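Local coordinates for cAMP factor (Mobiluncus curtisii, PDB 6JLC), which probably acts as a secreted pore-forming toxin that enhances lysis of red cells in the co-haemolytic CAMP reaction, at residues A[25-29]-A[41-45]; A[69-74]-A[119-125]; A[94-99]-A[138-144]; A[154-158]-A[206-210]. One frame throughout, in Å; residues are numbered along the deposited sequence.

Interaction 1: residues A[25-29]-A[41-45]; sequences LKEIQ and FDKLF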
loop_
_atom_site.group_PDB
_atom_site.type_symbol
_atom_site.label_atom_id
_atom_site.label_comp_id
_atom_site.label_asym_id
_atom_site.label_seq_id
_atom_site.Cartn_x
_atom_site.Cartn_y
_atom_site.Cartn_z
ATOM N N LEU A 25 0.686 6.292 -1.213
ATOM C CA LEU A 25 1.574 5.208 -1.609
ATOM C C LEU A 25 2.604 4.898 -0.531
ATOM O O LEU A 25 2.927 3.728 -0.304
ATOM C CB LEU A 25 2.258 5.556 -2.928
ATOM C CG LEU A 25 1.276 5.569 -4.104
ATOM C CD1 LEU A 25 1.906 6.261 -5.298
ATOM C CD2 LEU A 25 0.867 4.146 -4.466
ATOM N N LYS A 26 3.141 5.925 0.133
ATOM C CA LYS A 26 4.117 5.683 1.194
ATOM C C LYS A 26 3.501 4.907 2.354
ATOM O O LYS A 26 4.148 4.025 2.929
ATOM C CB LYS A 26 4.703 7.010 1.682
ATOM C CG LYS A 26 5.771 7.546 0.752
ATOM C CD LYS A 26 6.137 8.984 1.050
ATOM C CE LYS A 26 7.346 9.394 0.224
ATOM N NZ LYS A 26 7.734 10.812 0.464
ATOM N N GLU A 27 2.255 5.221 2.713
ATOM C CA GLU A 27 1.585 4.482 3.783
ATOM C C GLU A 27 1.424 3.013 3.413
ATOM O O GLU A 27 1.720 2.123 4.216
ATOM C CB GLU A 27 0.221 5.100 4.095
ATOM C CG GLU A 27 0.281 6.506 4.653
ATOM C CD GLU A 27 -1.089 7.154 4.748
ATOM O OE1 GLU A 27 -2.102 6.433 4.622
ATOM O OE2 GLU A 27 -1.148 8.387 4.947
ATOM N N ILE A 28 0.960 2.737 2.197
ATOM C CA ILE A 28 0.798 1.347 1.789
ATOM C C ILE A 28 2.148 0.643 1.720
ATOM O O ILE A 28 2.267 -0.540 2.073
ATOM C CB ILE A 28 0.046 1.273 0.449
ATOM C CG1 ILE A 28 -1.367 1.831 0.617
ATOM C CG2 ILE A 28 0.020 -0.155 -0.083
ATOM C CD1 ILE A 28 -2.042 2.104 -0.691
ATOM N N GLN A 29 3.189 1.349 1.266
ATOM C CA GLN A 29 4.508 0.725 1.194
ATOM C C GLN A 29 5.004 0.347 2.582
ATOM O O GLN A 29 5.642 -0.699 2.763
ATOM C CB GLN A 29 5.499 1.667 0.515
ATOM C CG GLN A 29 6.934 1.187 0.552
ATOM C CD GLN A 29 7.903 2.225 0.018
ATOM O OE1 GLN A 29 7.906 3.379 0.461
ATOM N NE2 GLN A 29 8.731 1.822 -0.935
ATOM N N PHE A 41 8.939 1.789 -6.441
ATOM C CA PHE A 41 8.401 2.960 -5.751
ATOM C C PHE A 41 9.442 4.073 -5.627
ATOM O O PHE A 41 9.090 5.256 -5.664
ATOM C CB PHE A 41 7.854 2.573 -4.370
ATOM C CG PHE A 41 6.387 2.151 -4.372
ATOM C CD1 PHE A 41 5.746 1.771 -5.544
ATOM C CD2 PHE A 41 5.649 2.140 -3.186
ATOM C CE1 PHE A 41 4.398 1.384 -5.543
ATOM C CE2 PHE A 41 4.303 1.751 -3.177
ATOM C CZ PHE A 41 3.678 1.376 -4.354
ATOM N N ASP A 42 10.728 3.722 -5.513
ATOM C CA ASP A 42 11.779 4.742 -5.422
ATOM C C ASP A 42 11.807 5.630 -6.664
ATOM O O ASP A 42 11.866 6.863 -6.568
ATOM C CB ASP A 42 13.143 4.074 -5.222
ATOM C CG ASP A 42 13.339 3.555 -3.811
ATOM O OD1 ASP A 42 12.680 4.078 -2.886
ATOM O OD2 ASP A 42 14.162 2.630 -3.632
ATOM N N LYS A 43 11.781 5.010 -7.844
ATOM C CA LYS A 43 11.716 5.767 -9.088
ATOM C C LYS A 43 10.454 6.627 -9.151
ATOM O O LYS A 43 10.499 7.784 -9.586
ATOM C CB LYS A 43 11.769 4.796 -10.266
ATOM C CG LYS A 43 11.470 5.416 -11.608
ATOM C CD LYS A 43 11.741 4.425 -12.717
ATOM C CE LYS A 43 13.225 4.200 -12.885
ATOM N NZ LYS A 43 13.557 4.052 -14.319
ATOM N N LEU A 44 9.319 6.073 -8.722
ATOM C CA LEU A 44 8.060 6.819 -8.731
ATOM C C LEU A 44 8.153 8.080 -7.878
ATOM O O LEU A 44 7.726 9.165 -8.302
ATOM C CB LEU A 44 6.931 5.917 -8.229
ATOM C CG LEU A 44 5.542 6.554 -8.153
ATOM C CD1 LEU A 44 5.152 7.217 -9.476
ATOM C CD2 LEU A 44 4.501 5.502 -7.734
ATOM N N PHE A 45 8.682 7.952 -6.655
ATOM C CA PHE A 45 8.742 9.106 -5.759
ATOM C C PHE A 45 9.705 10.164 -6.284
ATOM O O PHE A 45 9.440 11.368 -6.173
ATOM C CB PHE A 45 9.142 8.666 -4.343
ATOM C CG PHE A 45 8.148 7.722 -3.680
ATOM C CD1 PHE A 45 6.781 7.846 -3.903
ATOM C CD2 PHE A 45 8.588 6.723 -2.817
ATOM C CE1 PHE A 45 5.871 6.979 -3.292
ATOM C CE2 PHE A 45 7.693 5.862 -2.200
ATOM C CZ PHE A 45 6.331 5.987 -2.433
#
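With Gln29 CG anti to the backbone N (chi1 173°) and the chain beyond it extended, the amide of Gln29 runs out between the two phenyl rings of Phe41 and Phe45, while Phe45, its CG beside the backbone N (chi1 -63°), sends its ring back against Leu25 and Lys26. Gln29 and Phe41 lie alongside each other, pointing opposite ways: Gln29 CB sits at the rim of the Phe41 ring, near its plane, and Gln29 NE2 ends 3.6 Å from Phe41 CB. Gln29 OE1 lies in the plane of the Phe45 ring at its edge, 3.6 Å from CE2. Each face of the Phe45 ring has a neighbour: Phe41 O toward the rim of one, Lys26 CE over the centre of the other, a CH-pi contact at 4.2 Å from CE to the ring centroid. The ammonium of Lys26 is farther out and adds at most a weak attraction. Deeper in, Leu25 splits its branches, CD1 meeting Leu44 CD2 at 3.6 Å and CD2 meeting Phe41 CZ at 3.9 Å. Leu25 and Leu44 also pack on helix 68-91, and Phe41 and Leu44 reach Ile111 of helix 97-114. The two segments run nearly antiparallel, at 162°, with their axes 11.9 Å apart, a wide spacing filled by the aromatic rings. This is the packing of an antiparallel helical hairpin set against further helices of a bundle.

Interaction 2: residues A[69-74]-A[119-125]; sequences DLIMAR and ATVYQLN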
loop_
_atom_site.group_PDB
_atom_site.type_symbol
_atom_site.label_atom_id
_atom_site.label_comp_id
_atom_site.label_asym_id
_atom_site.label_seq_id
_atom_site.Cartn_x
_atom_site.Cartn_y
_atom_site.Cartn_z
ATOM N N ASP A 69 0.459 19.550 -21.863
ATOM C CA ASP A 69 -0.331 18.331 -21.998
ATOM C C ASP A 69 0.444 17.136 -21.461
ATOM O O ASP A 69 -0.140 16.212 -20.881
ATOM C CB ASP A 69 -0.724 18.109 -23.458
ATOM C CG ASP A 69 -1.718 19.133 -23.953
ATOM O OD1 ASP A 69 -2.930 18.944 -23.721
ATOM O OD2 ASP A 69 -1.281 20.129 -24.564
ATOM N N LEU A 70 1.767 17.162 -21.623
ATOM C CA LEU A 70 2.625 16.103 -21.107
ATOM C C LEU A 70 2.707 16.149 -19.586
ATOM O O LEU A 70 2.609 15.113 -18.918
ATOM C CB LEU A 70 4.013 16.232 -21.731
ATOM C CG LEU A 70 4.948 15.036 -21.739
ATOM C CD1 LEU A 70 4.293 13.821 -22.398
ATOM C CD2 LEU A 70 6.211 15.435 -22.485
ATOM N N ILE A 71 2.898 17.345 -19.014
ATOM C CA ILE A 71 2.994 17.451 -17.558
ATOM C C ILE A 71 1.698 16.978 -16.905
ATOM O O ILE A 71 1.717 16.317 -15.857
ATOM C CB ILE A 71 3.357 18.894 -17.144
ATOM C CG1 ILE A 71 4.796 19.244 -17.559
ATOM C CG2 ILE A 71 3.236 19.080 -15.642
ATOM C CD1 ILE A 71 5.895 18.661 -16.640
ATOM N N MET A 72 0.553 17.299 -17.510
ATOM C CA MET A 72 -0.719 16.905 -16.916
ATOM C C MET A 72 -0.993 15.417 -17.122
ATOM O O MET A 72 -1.622 14.782 -16.269
ATOM C CB MET A 72 -1.864 17.749 -17.490
ATOM C CG MET A 72 -1.914 19.175 -16.974
ATOM S SD MET A 72 -1.780 19.279 -15.168
ATOM C CE MET A 72 -3.195 18.315 -14.644
ATOM N N ALA A 73 -0.554 14.849 -18.250
ATOM C CA ALA A 73 -0.670 13.403 -18.424
ATOM C C ALA A 73 0.173 12.660 -17.386
ATOM O O ALA A 73 -0.281 11.663 -16.809
ATOM C CB ALA A 73 -0.271 13.005 -19.854
ATOM N N ARG A 74 1.398 13.138 -17.116
ATOM C CA ARG A 74 2.196 12.521 -16.053
ATOM C C ARG A 74 1.508 12.670 -14.700
ATOM O O ARG A 74 1.516 11.741 -13.880
ATOM C CB ARG A 74 3.606 13.122 -15.997
ATOM C CG ARG A 74 4.514 12.777 -17.190
ATOM C CD ARG A 74 6.005 13.116 -16.928
ATOM N NE ARG A 74 6.807 13.310 -18.162
ATOM C CZ ARG A 74 7.550 12.378 -18.749
ATOM N NH1 ARG A 74 7.601 11.149 -18.263
ATOM N NH2 ARG A 74 8.240 12.666 -19.844
ATOM N N ALA A 119 8.569 9.512 -22.790
ATOM C CA ALA A 119 7.138 9.219 -22.732
ATOM C C ALA A 119 6.329 10.249 -23.514
ATOM O O ALA A 119 6.619 11.451 -23.472
ATOM C CB ALA A 119 6.659 9.195 -21.269
ATOM N N THR A 120 5.308 9.773 -24.226
ATOM C CA THR A 120 4.367 10.627 -24.939
ATOM C C THR A 120 3.042 10.707 -24.191
ATOM O O THR A 120 2.749 9.891 -23.311
ATOM C CB THR A 120 4.107 10.110 -26.353
ATOM O OG1 THR A 120 3.411 8.856 -26.287
ATOM C CG2 THR A 120 5.412 9.945 -27.127
ATOM N N VAL A 121 2.235 11.712 -24.562
ATOM C CA VAL A 121 0.879 11.814 -24.025
ATOM C C VAL A 121 0.098 10.535 -24.285
ATOM O O VAL A 121 -0.601 10.029 -23.400
ATOM C CB VAL A 121 0.158 13.041 -24.616
ATOM C CG1 VAL A 121 -1.314 13.030 -24.232
ATOM C CG2 VAL A 121 0.819 14.315 -24.104
ATOM N N TYR A 122 0.184 10.001 -25.508
ATOM C CA TYR A 122 -0.537 8.771 -25.828
ATOM C C TYR A 122 -0.124 7.634 -24.899
ATOM O O TYR A 122 -0.977 6.889 -24.401
ATOM C CB TYR A 122 -0.293 8.375 -27.293
ATOM C CG TYR A 122 -0.877 9.327 -28.315
ATOM C CD1 TYR A 122 -1.917 10.183 -27.983
ATOM C CD2 TYR A 122 -0.400 9.354 -29.626
ATOM C CE1 TYR A 122 -2.463 11.047 -28.914
ATOM C CE2 TYR A 122 -0.941 10.216 -30.566
ATOM C CZ TYR A 122 -1.976 11.057 -30.201
ATOM O OH TYR A 122 -2.528 11.923 -31.119
ATOM N N GLN A 123 1.183 7.487 -24.658
ATOM C CA GLN A 123 1.667 6.373 -23.852
ATOM C C GLN A 123 1.236 6.521 -22.404
ATOM O O GLN A 123 0.821 5.546 -21.764
ATOM C CB GLN A 123 3.188 6.285 -23.935
ATOM C CG GLN A 123 3.689 5.875 -25.303
ATOM C CD GLN A 123 5.187 6.024 -25.428
ATOM O OE1 GLN A 123 5.807 6.857 -24.756
ATOM N NE2 GLN A 123 5.783 5.216 -26.311
ATOM N N LEU A 124 1.345 7.738 -21.868
ATOM C CA LEU A 124 0.934 7.975 -20.493
ATOM C C LEU A 124 -0.561 7.749 -20.324
ATOM O O LEU A 124 -1.004 7.158 -19.328
ATOM C CB LEU A 124 1.326 9.397 -20.079
ATOM C CG LEU A 124 2.828 9.693 -20.125
ATOM C CD1 LEU A 124 3.067 11.188 -20.095
ATOM C CD2 LEU A 124 3.571 9.021 -18.968
ATOM N N ASN A 125 -1.365 8.232 -21.278
ATOM C CA ASN A 125 -2.800 7.996 -21.214
ATOM C C ASN A 125 -3.114 6.510 -21.360
ATOM O O ASN A 125 -4.031 5.993 -20.709
ATOM C CB ASN A 125 -3.523 8.799 -22.303
ATOM C CG ASN A 125 -3.595 10.278 -21.975
ATOM O OD1 ASN A 125 -3.459 10.670 -20.818
ATOM N ND2 ASN A 125 -3.827 11.100 -22.986
#
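Helices 69-74 and 121-125 run nearly parallel, 14° apart, with their axes 9.2 Å from each other, and the closest CA pair is Leu70 and Val121 at 5.5 Å. The small side chain of Ala73 faces the other helix and suits this spacing: Ala73 CB touches Leu124 CD1 at 3.8 Å. Residues 119-120 lead into the second helix, and Thr120 is its N-cap. Gln123 N donates to Thr120 OG1, and Thr120 N returns a bond of 3.0 Å to Gln123 OE1, so the pair forms a capping box; the returning N-H comes in tilted 34° from the plane of the Gln123 amide carbonyl. Leu70, its CG turned anti to the backbone N (chi1 -160°), lays CD1 against this helix start, 3.5 Å from Ala119 O and 3.7 Å from Leu124 CD1. That methyl of Leu124 is shared, since it also meets Arg74 CG at 3.6 Å. Val121 CG2 touches the backbone carbonyl of Asp69 at one margin. Arg74 stretches from CG to NE along the other, and its guanidinium lies obliquely by Ala119, with NH1 3.7 Å from Ala119 CB. Its polar end is held elsewhere, NH1 donating to the carbonyls of Val114 and Asn116, just before the second segment. Between the two segments the chemistry is therefore apolar: methyl groups and the aliphatic part of Arg74 supply the packing, while the polar bonds lie within the cap of helix 121-139 and between Arg74 and the carbonyls of Val114 and Asn116.

Interaction 3: residues A[94-99]-A[138-144]; sequences YKIQKA and VSTYRDL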
loop_
_atom_site.group_PDB
_atom_site.type_symbol
_atom_site.label_atom_id
_atom_site.label_comp_id
_atom_site.label_asym_id
_atom_site.label_seq_id
_atom_site.Cartn_x
_atom_site.Cartn_y
_atom_site.Cartn_z
ATOM N N TYR A 94 -7.348 -10.987 -0.449
ATOM C CA TYR A 94 -7.480 -12.439 -0.479
ATOM C C TYR A 94 -7.540 -13.002 -1.893
ATOM O O TYR A 94 -7.950 -14.154 -2.073
ATOM C CB TYR A 94 -8.717 -12.875 0.312
ATOM C CG TYR A 94 -8.482 -12.853 1.800
ATOM C CD1 TYR A 94 -8.626 -11.678 2.525
ATOM C CD2 TYR A 94 -8.068 -13.996 2.475
ATOM C CE1 TYR A 94 -8.400 -11.649 3.909
ATOM C CE2 TYR A 94 -7.829 -13.974 3.856
ATOM C CZ TYR A 94 -8.000 -12.798 4.561
ATOM O OH TYR A 94 -7.768 -12.767 5.920
ATOM N N LYS A 95 -7.152 -12.222 -2.901
ATOM C CA LYS A 95 -7.141 -12.762 -4.251
ATOM C C LYS A 95 -5.935 -13.678 -4.448
ATOM O O LYS A 95 -4.924 -13.574 -3.751
ATOM C CB LYS A 95 -7.115 -11.632 -5.295
ATOM C CG LYS A 95 -8.413 -10.831 -5.371
ATOM C CD LYS A 95 -9.536 -11.693 -5.925
ATOM C CE LYS A 95 -10.869 -10.964 -5.857
ATOM N NZ LYS A 95 -11.966 -11.877 -6.299
ATOM N N ILE A 96 -6.049 -14.573 -5.430
ATOM C CA ILE A 96 -4.930 -15.440 -5.756
ATOM C C ILE A 96 -3.722 -14.594 -6.176
ATOM O O ILE A 96 -3.845 -13.426 -6.577
ATOM C CB ILE A 96 -5.309 -16.442 -6.858
ATOM C CG1 ILE A 96 -5.902 -15.714 -8.075
ATOM C CG2 ILE A 96 -6.272 -17.490 -6.303
ATOM C CD1 ILE A 96 -6.114 -16.614 -9.280
ATOM N N GLN A 97 -2.537 -15.200 -6.077
ATOM C CA GLN A 97 -1.304 -14.460 -6.339
ATOM C C GLN A 97 -1.260 -13.928 -7.770
ATOM O O GLN A 97 -0.698 -12.850 -8.012
ATOM C CB GLN A 97 -0.098 -15.357 -6.036
ATOM C CG GLN A 97 1.267 -14.739 -6.325
ATOM C CD GLN A 97 1.568 -13.510 -5.478
ATOM O OE1 GLN A 97 0.932 -13.272 -4.445
ATOM N NE2 GLN A 97 2.560 -12.729 -5.905
ATOM N N LYS A 98 -1.888 -14.644 -8.714
ATOM C CA LYS A 98 -1.910 -14.224 -10.117
ATOM C C LYS A 98 -2.500 -12.829 -10.282
ATOM O O LYS A 98 -2.033 -12.046 -11.120
ATOM C CB LYS A 98 -2.708 -15.238 -10.940
ATOM C CG LYS A 98 -2.747 -15.012 -12.441
ATOM C CD LYS A 98 -3.818 -15.918 -13.062
ATOM C CE LYS A 98 -3.608 -16.140 -14.551
ATOM N NZ LYS A 98 -4.168 -15.049 -15.391
ATOM N N ALA A 99 -3.533 -12.498 -9.494
ATOM C CA ALA A 99 -4.098 -11.154 -9.551
ATOM C C ALA A 99 -3.055 -10.106 -9.190
ATOM O O ALA A 99 -2.976 -9.049 -9.827
ATOM C CB ALA A 99 -5.313 -11.045 -8.622
ATOM N N VAL A 138 -8.510 -8.291 -12.834
ATOM C CA VAL A 138 -8.076 -9.175 -11.753
ATOM C C VAL A 138 -9.042 -9.133 -10.577
ATOM O O VAL A 138 -8.987 -10.017 -9.714
ATOM C CB VAL A 138 -6.644 -8.841 -11.288
ATOM C CG1 VAL A 138 -5.698 -8.804 -12.503
ATOM C CG2 VAL A 138 -6.623 -7.526 -10.519
ATOM N N SER A 139 -9.926 -8.125 -10.524
ATOM C CA SER A 139 -10.933 -8.064 -9.466
ATOM C C SER A 139 -11.885 -9.244 -9.530
ATOM O O SER A 139 -12.473 -9.624 -8.512
ATOM C CB SER A 139 -11.732 -6.768 -9.562
ATOM O OG SER A 139 -10.980 -5.692 -9.048
ATOM N N THR A 140 -12.064 -9.813 -10.712
ATOM C CA THR A 140 -12.925 -10.964 -10.920
ATOM C C THR A 140 -12.187 -12.284 -10.760
ATOM O O THR A 140 -12.800 -13.338 -10.936
ATOM C CB THR A 140 -13.553 -10.910 -12.321
ATOM O OG1 THR A 140 -12.606 -11.408 -13.278
ATOM C CG2 THR A 140 -13.940 -9.489 -12.696
ATOM N N TYR A 141 -10.886 -12.260 -10.477
ATOM C CA TYR A 141 -10.173 -13.513 -10.284
ATOM C C TYR A 141 -10.658 -14.189 -9.008
ATOM O O TYR A 141 -11.247 -13.560 -8.125
ATOM C CB TYR A 141 -8.662 -13.287 -10.206
ATOM C CG TYR A 141 -7.987 -12.997 -11.537
ATOM C CD1 TYR A 141 -8.721 -12.861 -12.707
ATOM C CD2 TYR A 141 -6.602 -12.854 -11.609
ATOM C CE1 TYR A 141 -8.092 -12.585 -13.910
ATOM C CE2 TYR A 141 -5.963 -12.578 -12.808
ATOM C CZ TYR A 141 -6.708 -12.444 -13.954
ATOM O OH TYR A 141 -6.063 -12.172 -15.140
ATOM N N ARG A 142 -10.421 -15.459 -8.893
ATOM C CA ARG A 142 -10.880 -16.128 -7.714
ATOM C C ARG A 142 -10.107 -15.821 -6.480
ATOM O O ARG A 142 -9.010 -15.352 -6.522
ATOM C CB ARG A 142 -10.960 -17.612 -7.905
ATOM C CG ARG A 142 -9.711 -18.323 -8.288
ATOM C CD ARG A 142 -10.020 -19.300 -9.418
ATOM N NE ARG A 142 -8.820 -19.907 -9.988
ATOM C CZ ARG A 142 -7.862 -20.468 -9.262
ATOM N NH1 ARG A 142 -7.968 -20.509 -7.954
ATOM N NH2 ARG A 142 -6.811 -20.994 -9.848
ATOM N N ASP A 143 -10.725 -16.101 -5.362
ATOM C CA ASP A 143 -10.045 -15.893 -4.097
ATOM C C ASP A 143 -9.173 -17.097 -3.751
ATOM O O ASP A 143 -9.396 -18.219 -4.220
ATOM C CB ASP A 143 -11.055 -15.664 -2.974
ATOM C CG ASP A 143 -12.005 -14.531 -3.274
ATOM O OD1 ASP A 143 -11.534 -13.503 -3.808
ATOM O OD2 ASP A 143 -13.215 -14.665 -2.975
ATOM N N LEU A 144 -8.177 -16.847 -2.907
ATOM C CA LEU A 144 -7.407 -17.922 -2.299
ATOM C C LEU A 144 -8.333 -18.909 -1.609
ATOM O O LEU A 144 -9.345 -18.521 -1.025
ATOM C CB LEU A 144 -6.430 -17.350 -1.265
ATOM C CG LEU A 144 -5.255 -16.500 -1.775
ATOM C CD1 LEU A 144 -4.654 -15.636 -0.657
ATOM C CD2 LEU A 144 -4.198 -17.410 -2.375
#
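Lys95 and Ile96, each with 98 Å² buried, and Tyr141, with 88 Å², carry this contact. Lys95 bends at chi2 (-68°), which curls its chain back to the opposing loop and places NZ among three acceptors. NZ gives a short bond of 2.6 Å to Tyr141 O, nearly along the C=O axis, a salt bridge of 3.0 Å to Asp143 OD1, met on the syn side but 34° out of the carboxylate plane, and a weak bond to Ser139 O. The chain leaving helix 121-139 thus curves round the ammonium group. The backbones pair too: Ile96 N donates to Arg142 O at 3.3 Å in the carbonyl plane and Leu144 N to Tyr94 O at 2.8 Å, the two bonds flanking Lys95 and Asp143, a non-hydrogen-bonded antiparallel pair. The Ile96 side chain lies against Arg142, with CD1 over one face of that poorly ordered guanidinium. Tyr141 presents ring atom CD2 to Ala99 CB at 3.7 Å, and Val138 CA of its own segment lies over the centre of one ring face. Lys98 crosses the ring at about a right angle; both Lys98 NZ and Tyr141 OH find their partner in Glu102. Ala99 CB closes the inner end on Val138 CB at 3.7 Å. A single antiparallel beta bridge joins the loop leading into helix 97-114 to the loop leaving helix 121-139, beside the Ala99-Val138 packing, in an otherwise all-helical fold.

Interaction 4: residues A[154-158]-A[206-210]; sequences VKDLL and CDAAI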
loop_
_atom_site.group_PDB
_atom_site.type_symbol
_atom_site.label_atom_id
_atom_site.label_comp_id
_atom_site.label_asym_id
_atom_site.label_seq_id
_atom_site.Cartn_x
_atom_site.Cartn_y
_atom_site.Cartn_z
ATOM N N VAL A 154 -1.828 -11.449 2.616
ATOM C CA VAL A 154 -2.436 -12.055 3.801
ATOM C C VAL A 154 -1.477 -11.975 4.987
ATOM O O VAL A 154 -1.883 -11.665 6.113
ATOM C CB VAL A 154 -2.853 -13.510 3.500
ATOM C CG1 VAL A 154 -3.292 -14.233 4.785
ATOM C CG2 VAL A 154 -3.986 -13.538 2.489
ATOM N N LYS A 155 -0.198 -12.282 4.753
ATOM C CA LYS A 155 0.824 -12.140 5.790
ATOM C C LYS A 155 0.893 -10.715 6.322
ATOM O O LYS A 155 1.157 -10.509 7.514
ATOM C CB LYS A 155 2.191 -12.557 5.240
ATOM C CG LYS A 155 2.443 -14.063 5.242
ATOM C CD LYS A 155 2.532 -14.603 6.665
ATOM C CE LYS A 155 2.825 -16.104 6.703
ATOM N NZ LYS A 155 4.248 -16.367 6.349
ATOM N N ASP A 156 0.669 -9.715 5.460
ATOM C CA ASP A 156 0.676 -8.335 5.937
ATOM C C ASP A 156 -0.505 -8.051 6.856
ATOM O O ASP A 156 -0.372 -7.261 7.794
ATOM C CB ASP A 156 0.701 -7.366 4.751
ATOM C CG ASP A 156 2.042 -7.399 3.992
ATOM O OD1 ASP A 156 3.069 -7.775 4.599
ATOM O OD2 ASP A 156 2.076 -7.058 2.786
ATOM N N LEU A 157 -1.662 -8.684 6.619
ATOM C CA LEU A 157 -2.786 -8.540 7.547
ATOM C C LEU A 157 -2.449 -9.130 8.918
ATOM O O LEU A 157 -2.795 -8.557 9.959
ATOM C CB LEU A 157 -4.032 -9.211 6.964
ATOM C CG LEU A 157 -5.348 -8.996 7.720
ATOM C CD1 LEU A 157 -5.745 -7.530 7.717
ATOM C CD2 LEU A 157 -6.465 -9.860 7.131
ATOM N N LEU A 158 -1.729 -10.232 8.951
ATOM C CA LEU A 158 -1.302 -10.848 10.191
ATOM C C LEU A 158 -0.284 -9.937 10.889
ATOM O O LEU A 158 -0.334 -9.724 12.057
ATOM C CB LEU A 158 -0.702 -12.198 9.938
ATOM C CG LEU A 158 -0.035 -12.879 11.100
ATOM C CD1 LEU A 158 -0.916 -12.903 12.319
ATOM C CD2 LEU A 158 0.459 -14.241 10.754
ATOM N N CYS A 206 -2.898 -18.200 8.994
ATOM C CA CYS A 206 -2.766 -16.774 9.281
ATOM C C CYS A 206 -4.054 -16.219 9.886
ATOM O O CYS A 206 -4.012 -15.489 10.886
ATOM C CB CYS A 206 -2.389 -16.016 8.001
ATOM S SG CYS A 206 -0.739 -16.426 7.377
ATOM N N ASP A 207 -5.209 -16.561 9.295
ATOM C CA ASP A 207 -6.494 -16.123 9.847
ATOM C C ASP A 207 -6.686 -16.622 11.274
ATOM O O ASP A 207 -7.194 -15.892 12.132
ATOM C CB ASP A 207 -7.657 -16.617 8.977
ATOM C CG ASP A 207 -7.725 -15.928 7.620
ATOM O OD1 ASP A 207 -7.174 -14.815 7.471
ATOM O OD2 ASP A 207 -8.341 -16.512 6.706
ATOM N N ALA A 208 -6.315 -17.877 11.541
ATOM C CA ALA A 208 -6.442 -18.404 12.900
ATOM C C ALA A 208 -5.529 -17.666 13.873
ATOM O O ALA A 208 -5.918 -17.405 15.019
ATOM C CB ALA A 208 -6.129 -19.901 12.916
ATOM N N ALA A 209 -4.310 -17.339 13.445
ATOM C CA ALA A 209 -3.403 -16.594 14.314
ATOM C C ALA A 209 -3.969 -15.219 14.653
ATOM O O ALA A 209 -3.869 -14.763 15.800
ATOM C CB ALA A 209 -2.032 -16.460 13.654
ATOM N N ILE A 210 -4.560 -14.539 13.666
ATOM C CA ILE A 210 -5.196 -13.250 13.936
ATOM C C ILE A 210 -6.314 -13.417 14.960
ATOM O O ILE A 210 -6.396 -12.672 15.949
ATOM C CB ILE A 210 -5.716 -12.620 12.630
ATOM C CG1 ILE A 210 -4.546 -12.182 11.739
ATOM C CG2 ILE A 210 -6.674 -11.451 12.946
ATOM C CD1 ILE A 210 -4.954 -11.957 10.268
#
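Leu158 and Ile210 cross at a slant, with Leu158 CD1 set against Ile210 CG1 at 3.7 Å, and the tip of Ile210 continues past it to the backbone of Leu158. Leu157 meets the same isoleucine at about a right angle, its CG 3.9 Å from Ile210 CD1, so the end of Ile210 is wedged between two consecutive leucines. The two branches of Leu158 part company: CD1 also touches Ala209 CB, whereas CD2 turns to the sulfur of Cys206. A turn earlier, Cys206 meets Val154 and Lys155 with different atoms. Its CB abuts Val154 CG1 at 3.8 Å, and SG, placed beside the backbone N (chi1 -67°), rests on Lys155 CE at 3.6 Å. Lys155 is bent at chi2 and chi4, laying its methylenes along the sulfur while NZ goes on to the carbonyls of Trp196 and Lys198. The segments run almost parallel, 13° apart, with axes separated by 9.5 Å. Helix 179-197 lies against the same seam, Val195 touching both Leu158 and Ala209, so helices 152-173, 179-197 and 203-222 pack together as the C-terminal three-helix bundle.

In the fold
Interactions 1 and 2 both belong to the larger N-terminal bundle: the first joins sequence neighbours 8-31 and 41-59 near the chain's middle, the second brings helix 68-91 to the start of helix 121-139 toward one extremity. Interaction 3 uses the other end of helix 121-139 and is a surface contact, the one where charges and backbone bonds dominate; the other three are partly buried and join their segments by apolar packing. Interaction 4 lies in the C-terminal bundle, its centre about 40 Å from that of interaction 2. Interactions 3 and 4 touch: Tyr94 OH probably hydrogen-bonds Asp207 OD1 at 2.6 Å, and Leu144 packs on Val154, linking the two bundles.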